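Local coordinates for protein extracellular PQQ-dependent sugar dehydrogenase (Coprinopsis cinerea, PDB 6JT6) that probably oxidises sugars with pyrroloquinoline quinone and passes the electrons to the heme of its cytochrome b domain, at residues G62-W74 against S83-Y96. Sequence-based numbering, arbitrary orientation.
Sequences GGSMRNNPLLVGW and SARWATDYAPPSIY. With HEM (protoporphyrin IX containing Fe), chain C; NAG (2-acetamido-2-deoxy-beta-D-glucopyranose), chain B.
Leu70 and Arg85, like Val72 and Ser83, are hydrogen-bonded pairs of an antiparallel hairpin, where strands 70-74 and 83-86 approach to 4.6 Å between axes, and Asn67 N adds a bond to Ala87 O beyond the strands. Met65 SD ligates the heme iron at 2.3 Å, with His164 as the other protein ligand. Met65 holds CG anti to the backbone N (chi1 -175°) and runs straight on, which carries SD to the iron. Met65 CE sits 3.7 Å from Ala87 CB and also touches Pro93 CG. The sulfur meets the edge of the Tyr90 ring, a Met-aromatic contact. That ring lays one face on the porphyrin, while Arg66 CD lies over the opposite face. A water accepts from Arg66 NE and donates to heme O1D, which Met65 N also binds at 2.8 Å. Leu70 CD1 packs 3.6 Å from Pro93 CG. Away from the heme, one face of the Trp86 indole lies against the backbone of Asn67 and Asn68, with Trp86 CZ2 3.4 Å from Asn67 C. Pro69 CD packs 3.9 Å from Trp86 CZ3. With an alanine at Trp86, the 67-69 loop would probably lose this packing surface. Methionine and histidine on either side of a b-type heme, held at the end of a beta sandwich, are characteristic of cellobiose dehydrogenase cytochrome domains.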
loop_
_atom_site.group_PDB
_atom_site.type_symbol
_atom_site.label_atom_id
_atom_site.label_comp_id
_atom_site.label_asym_id
_atom_site.label_seq_id
_atom_site.Cartn_x
_atom_site.Cartn_y
_atom_site.Cartn_z
ATOM N N GLY A 62 -2.798 -9.218 5.504
ATOM C CA GLY A 62 -3.541 -10.436 5.807
ATOM C C GLY A 62 -4.951 -10.171 6.284
ATOM O O GLY A 62 -5.616 -11.106 6.692
ATOM N N GLY A 63 -5.408 -8.906 6.216
ATOM C CA GLY A 63 -6.767 -8.538 6.592
ATOM C C GLY A 63 -6.846 -7.966 8.003
ATOM O O GLY A 63 -6.998 -6.751 8.206
ATOM N N SER A 64 -6.742 -8.866 8.984
ATOM C CA SER A 64 -6.750 -8.474 10.376
ATOM C C SER A 64 -5.574 -7.537 10.662
ATOM O O SER A 64 -4.445 -7.719 10.123
ATOM C CB SER A 64 -6.670 -9.743 11.264
ATOM O OG SER A 64 -6.357 -9.358 12.583
ATOM N N MET A 65 -5.823 -6.531 11.503
ATOM C CA MET A 65 -4.763 -5.685 12.025
ATOM C C MET A 65 -3.731 -6.499 12.818
ATOM O O MET A 65 -2.543 -6.118 12.908
ATOM C CB MET A 65 -5.344 -4.613 12.954
ATOM C CG MET A 65 -4.293 -3.615 13.444
ATOM S SD MET A 65 -4.880 -2.475 14.686
ATOM C CE MET A 65 -3.246 -1.993 15.274
ATOM N N ARG A 66 -4.188 -7.626 13.373
ATOM C CA ARG A 66 -3.326 -8.429 14.231
ATOM C C ARG A 66 -2.501 -9.470 13.484
ATOM O O ARG A 66 -3.048 -10.338 12.770
ATOM C CB ARG A 66 -4.120 -9.093 15.355
ATOM C CG ARG A 66 -4.758 -8.108 16.336
ATOM C CD ARG A 66 -5.879 -8.798 17.129
ATOM N NE ARG A 66 -6.805 -9.473 16.204
ATOM C CZ ARG A 66 -6.885 -10.794 15.998
ATOM N NH1 ARG A 66 -6.116 -11.646 16.691
ATOM N NH2 ARG A 66 -7.741 -11.269 15.091
ATOM N N ASN A 67 -1.180 -9.380 13.673
ATOM C CA ASN A 67 -0.237 -10.407 13.220
ATOM C C ASN A 67 -0.113 -10.551 11.692
ATOM O O ASN A 67 -0.001 -11.652 11.138
ATOM C CB ASN A 67 -0.533 -11.750 13.939
ATOM C CG ASN A 67 -0.642 -11.562 15.445
ATOM O OD1 ASN A 67 0.317 -11.112 16.088
ATOM N ND2 ASN A 67 -1.800 -11.874 16.005
ATOM N N ASN A 68 -0.097 -9.419 11.023
ATOM C CA ASN A 68 0.142 -9.384 9.566
ATOM C C ASN A 68 0.930 -8.101 9.307
ATOM O O ASN A 68 0.745 -7.129 10.031
ATOM C CB ASN A 68 -1.195 -9.360 8.769
ATOM C CG ASN A 68 -2.036 -10.619 8.956
ATOM O OD1 ASN A 68 -1.674 -11.704 8.510
ATOM N ND2 ASN A 68 -3.181 -10.469 9.568
ATOM N N PRO A 69 1.801 -8.074 8.274
ATOM C CA PRO A 69 2.452 -6.819 7.914
ATOM C C PRO A 69 1.442 -5.705 7.712
ATOM O O PRO A 69 0.432 -5.887 7.005
ATOM C CB PRO A 69 3.140 -7.146 6.567
ATOM C CG PRO A 69 3.418 -8.617 6.686
ATOM C CD PRO A 69 2.125 -9.123 7.290
ATOM N N LEU A 70 1.745 -4.576 8.342
ATOM C CA LEU A 70 0.966 -3.363 8.185
ATOM C C LEU A 70 1.860 -2.357 7.477
ATOM O O LEU A 70 2.945 -2.042 7.963
ATOM C CB LEU A 70 0.504 -2.828 9.548
ATOM C CG LEU A 70 -0.208 -3.777 10.544
ATOM C CD1 LEU A 70 -0.573 -2.986 11.794
ATOM C CD2 LEU A 70 -1.498 -4.435 10.021
ATOM N N LEU A 71 1.424 -1.863 6.328
ATOM C CA LEU A 71 2.207 -0.811 5.657
ATOM C C LEU A 71 1.490 0.490 5.804
ATOM O O LEU A 71 0.277 0.559 5.641
ATOM C CB LEU A 71 2.480 -1.130 4.178
ATOM C CG LEU A 71 2.972 -2.538 3.822
ATOM C CD1 LEU A 71 3.122 -2.651 2.312
ATOM C CD2 LEU A 71 4.264 -2.940 4.531
ATOM N N VAL A 72 2.241 1.535 6.122
ATOM C CA VAL A 72 1.657 2.829 6.358
ATOM C C VAL A 72 2.430 3.895 5.588
ATOM O O VAL A 72 3.673 3.964 5.655
ATOM C CB VAL A 72 1.472 3.126 7.872
ATOM C CG1 VAL A 72 2.790 3.102 8.612
ATOM C CG2 VAL A 72 0.776 4.460 8.100
ATOM N N GLY A 73 1.686 4.678 4.815
ATOM C CA GLY A 73 2.262 5.763 4.042
ATOM C C GLY A 73 1.654 7.100 4.375
ATOM O O GLY A 73 0.513 7.190 4.863
ATOM N N TRP A 74 2.427 8.159 4.123
ATOM C CA TRP A 74 1.971 9.514 4.280
ATOM C C TRP A 74 2.865 10.469 3.482
ATOM O O TRP A 74 3.891 10.045 2.900
ATOM C CB TRP A 74 1.861 9.898 5.758
ATOM C CG TRP A 74 3.181 10.011 6.478
ATOM C CD1 TRP A 74 3.929 11.147 6.669
ATOM C CD2 TRP A 74 3.876 8.947 7.138
ATOM N NE1 TRP A 74 5.061 10.852 7.419
ATOM C CE2 TRP A 74 5.046 9.511 7.730
ATOM C CE3 TRP A 74 3.604 7.587 7.321
ATOM C CZ2 TRP A 74 5.970 8.744 8.464
ATOM C CZ3 TRP A 74 4.527 6.815 8.061
ATOM C CH2 TRP A 74 5.707 7.405 8.614
ATOM N N SER A 83 6.294 2.931 5.807
ATOM C CA SER A 83 6.814 2.161 6.911
ATOM C C SER A 83 6.102 0.799 6.961
ATOM O O SER A 83 4.905 0.704 6.619
ATOM C CB SER A 83 6.611 2.955 8.205
ATOM O OG SER A 83 6.900 2.185 9.354
ATOM N N ALA A 84 6.832 -0.238 7.375
ATOM C CA ALA A 84 6.233 -1.540 7.657
ATOM C C ALA A 84 6.102 -1.676 9.160
ATOM O O ALA A 84 7.061 -1.369 9.901
ATOM C CB ALA A 84 7.085 -2.686 7.105
ATOM N N ARG A 85 4.934 -2.161 9.609
ATOM C CA ARG A 85 4.660 -2.339 11.042
ATOM C C ARG A 85 3.967 -3.649 11.379
ATOM O O ARG A 85 3.559 -4.377 10.486
ATOM C CB ARG A 85 3.896 -1.144 11.605
ATOM C CG ARG A 85 4.571 0.155 11.203
ATOM C CD ARG A 85 4.311 1.301 12.110
ATOM N NE ARG A 85 5.049 2.463 11.602
ATOM C CZ ARG A 85 5.001 3.682 12.128
ATOM N NH1 ARG A 85 4.227 3.921 13.201
ATOM N NH2 ARG A 85 5.722 4.667 11.573
ATOM N N TRP A 86 3.859 -3.919 12.684
ATOM C CA TRP A 86 3.363 -5.176 13.210
ATOM C C TRP A 86 2.732 -4.942 14.577
ATOM O O TRP A 86 3.349 -4.333 15.436
ATOM C CB TRP A 86 4.486 -6.196 13.326
ATOM C CG TRP A 86 3.971 -7.571 13.577
ATOM C CD1 TRP A 86 3.513 -8.069 14.768
ATOM C CD2 TRP A 86 3.838 -8.635 12.614
ATOM N NE1 TRP A 86 3.105 -9.392 14.602
ATOM C CE2 TRP A 86 3.305 -9.762 13.299
ATOM C CE3 TRP A 86 4.146 -8.758 11.245
ATOM C CZ2 TRP A 86 3.077 -11.006 12.657
ATOM C CZ3 TRP A 86 3.913 -9.986 10.607
ATOM C CH2 TRP A 86 3.372 -11.087 11.311
ATOM N N ALA A 87 1.480 -5.394 14.742
ATOM C CA ALA A 87 0.729 -5.313 16.005
ATOM C C ALA A 87 0.305 -6.729 16.439
ATOM O O ALA A 87 -0.203 -7.510 15.623
ATOM C CB ALA A 87 -0.506 -4.465 15.794
ATOM N N THR A 88 0.497 -7.079 17.702
ATOM C CA THR A 88 -0.031 -8.378 18.177
ATOM C C THR A 88 -1.452 -8.270 18.762
ATOM O O THR A 88 -2.066 -9.289 19.094
ATOM C CB THR A 88 0.909 -9.030 19.199
ATOM O OG1 THR A 88 1.114 -8.110 20.273
ATOM C CG2 THR A 88 2.271 -9.359 18.560
ATOM N N ASP A 89 -1.956 -7.040 18.905
ATOM C CA ASP A 89 -3.331 -6.763 19.324
ATOM C C ASP A 89 -3.773 -5.414 18.755
ATOM O O ASP A 89 -3.070 -4.845 17.902
ATOM C CB ASP A 89 -3.492 -6.808 20.851
ATOM C CG ASP A 89 -4.976 -6.908 21.288
ATOM O OD1 ASP A 89 -5.758 -7.645 20.664
ATOM O OD2 ASP A 89 -5.379 -6.215 22.232
ATOM N N TYR A 90 -4.921 -4.911 19.219
ATOM C CA TYR A 90 -5.452 -3.594 18.856
ATOM C C TYR A 90 -4.745 -2.492 19.610
ATOM O O TYR A 90 -5.350 -1.801 20.432
ATOM C CB TYR A 90 -6.967 -3.535 19.088
ATOM C CG TYR A 90 -7.762 -4.393 18.112
ATOM C CD1 TYR A 90 -7.429 -4.417 16.754
ATOM C CD2 TYR A 90 -8.852 -5.174 18.541
ATOM C CE1 TYR A 90 -8.128 -5.180 15.848
ATOM C CE2 TYR A 90 -9.580 -5.952 17.627
ATOM C CZ TYR A 90 -9.199 -5.954 16.276
ATOM O OH TYR A 90 -9.877 -6.716 15.327
ATOM N N ALA A 91 -3.460 -2.317 19.301
ATOM C CA ALA A 91 -2.575 -1.398 20.026
ATOM C C ALA A 91 -1.617 -0.731 19.027
ATOM O O ALA A 91 -1.475 -1.250 17.924
ATOM C CB ALA A 91 -1.791 -2.186 21.063
ATOM N N PRO A 92 -0.955 0.408 19.400
ATOM C CA PRO A 92 0.023 0.998 18.465
ATOM C C PRO A 92 1.016 -0.053 17.898
ATOM O O PRO A 92 1.677 -0.752 18.670
ATOM C CB PRO A 92 0.748 2.061 19.331
ATOM C CG PRO A 92 -0.265 2.455 20.366
ATOM C CD PRO A 92 -1.160 1.265 20.595
ATOM N N PRO A 93 1.067 -0.216 16.557
ATOM C CA PRO A 93 2.015 -1.181 15.960
ATOM C C PRO A 93 3.482 -0.804 16.194
ATOM O O PRO A 93 3.815 0.387 16.325
ATOM C CB PRO A 93 1.687 -1.104 14.457
ATOM C CG PRO A 93 0.247 -0.692 14.431
ATOM C CD PRO A 93 0.139 0.314 15.542
ATOM N N SER A 94 4.339 -1.820 16.225
ATOM C CA SER A 94 5.797 -1.627 16.269
ATOM C C SER A 94 6.371 -1.645 14.870
ATOM O O SER A 94 5.757 -2.186 13.980
ATOM C CB SER A 94 6.440 -2.818 16.999
ATOM O OG SER A 94 5.823 -3.029 18.257
ATOM N N ILE A 95 7.609 -1.188 14.719
ATOM C CA ILE A 95 8.343 -1.284 13.460
ATOM C C ILE A 95 8.630 -2.750 13.153
ATOM O O ILE A 95 8.998 -3.532 14.038
ATOM C CB ILE A 95 9.671 -0.465 13.479
ATOM C CG1 ILE A 95 9.426 1.038 13.751
ATOM C CG2 ILE A 95 10.474 -0.668 12.195
ATOM C CD1 ILE A 95 8.367 1.718 12.894
ATOM N N TYR A 96 8.402 -3.123 11.893
ATOM C CA TYR A 96 8.560 -4.499 11.471
ATOM C C TYR A 96 9.653 -4.505 10.417
ATOM O O TYR A 96 9.559 -3.802 9.403
ATOM C CB TYR A 96 7.210 -5.031 10.979
ATOM C CG TYR A 96 7.221 -6.342 10.253
ATOM C CD1 TYR A 96 7.877 -7.478 10.775
ATOM C CD2 TYR A 96 6.534 -6.479 9.048
ATOM C CE1 TYR A 96 7.874 -8.686 10.079
ATOM C CE2 TYR A 96 6.515 -7.682 8.358
ATOM C CZ TYR A 96 7.184 -8.774 8.866
ATOM O OH TYR A 96 7.152 -9.958 8.148
HETATM C CHA HEM C . -8.840 -2.324 13.296
HETATM C CHB HEM C . -6.615 -0.100 17.011
HETATM C CHC HEM C . -3.133 1.465 14.032
HETATM C CHD HEM C . -4.919 -1.497 10.545
HETATM C C1A HEM C . -8.562 -1.810 14.550
HETATM C C2A HEM C . -9.436 -1.895 15.664
HETATM C C3A HEM C . -8.802 -1.252 16.702
HETATM C C4A HEM C . -7.544 -0.778 16.240
HETATM C CMA HEM C . -9.335 -1.071 18.115
HETATM C CAA HEM C . -10.801 -2.565 15.706
HETATM C CBA HEM C . -11.854 -1.881 14.816
HETATM C CGA HEM C . -12.010 -0.399 15.038
HETATM O O1A HEM C . -11.672 0.443 14.164
HETATM O O2A HEM C . -12.494 0.007 16.117
HETATM C C1B HEM C . -5.481 0.541 16.522
HETATM C C2B HEM C . -4.653 1.395 17.328
HETATM C C3B HEM C . -3.683 1.881 16.475
HETATM C C4B HEM C . -3.948 1.277 15.147
HETATM C CMB HEM C . -4.864 1.713 18.823
HETATM C CAB HEM C . -2.535 2.798 16.722
HETATM C CBB HEM C . -2.579 3.826 17.562
HETATM C C1C HEM C . -3.258 0.722 12.826
HETATM C C2C HEM C . -2.383 0.819 11.720
HETATM C C3C HEM C . -2.876 -0.026 10.716
HETATM C C4C HEM C . -4.093 -0.624 11.216
HETATM C CMC HEM C . -1.124 1.667 11.714
HETATM C CAC HEM C . -2.247 -0.277 9.390
HETATM C CBC HEM C . -1.605 0.699 8.712
HETATM C C1D HEM C . -6.179 -1.879 11.030
HETATM C C2D HEM C . -7.105 -2.710 10.231
HETATM C C3D HEM C . -8.178 -2.961 10.990
HETATM C C4D HEM C . -7.897 -2.279 12.271
HETATM C CMD HEM C . -6.927 -3.205 8.819
HETATM C CAD HEM C . -9.436 -3.727 10.582
HETATM C CBD HEM C . -9.328 -5.238 10.678
HETATM C CGD HEM C . -9.358 -5.632 12.130
HETATM O O1D HEM C . -8.396 -6.226 12.690
HETATM O O2D HEM C . -10.357 -5.324 12.793
HETATM N NA HEM C . -7.418 -1.095 14.913
HETATM N NB HEM C . -5.034 0.503 15.260
HETATM N NC HEM C . -4.297 -0.114 12.484
HETATM N ND HEM C . -6.684 -1.669 12.276
HETATM FE FE HEM C . -5.892 -0.640 13.716
HETATM C C1 NAG B . 12.208 -11.300 5.109
HETATM C C2 NAG B . 13.611 -11.210 5.704
HETATM C C3 NAG B . 13.762 -12.169 6.893
HETATM C C4 NAG B . 12.617 -12.058 7.910
HETATM C C5 NAG B . 11.242 -12.156 7.225
HETATM C C6 NAG B . 10.150 -11.722 8.195
HETATM C C7 NAG B . 15.331 -10.796 3.968
HETATM C C8 NAG B . 16.135 -11.533 2.928
HETATM N N2 NAG B . 14.525 -11.599 4.660
HETATM O O3 NAG B . 14.990 -11.870 7.548
HETATM O O4 NAG B . 12.769 -13.085 8.916
HETATM O O5 NAG B . 11.151 -11.300 6.071
HETATM O O6 NAG B . 8.827 -12.027 7.716
HETATM O O7 NAG B . 15.424 -9.585 4.153
HETATM O O HOH W 1 -8.263 -8.365 14.110
HETATM O O HOH W 2 0.104 -6.688 12.580
HETATM O O HOH W 3 -3.925 -11.246 18.631
#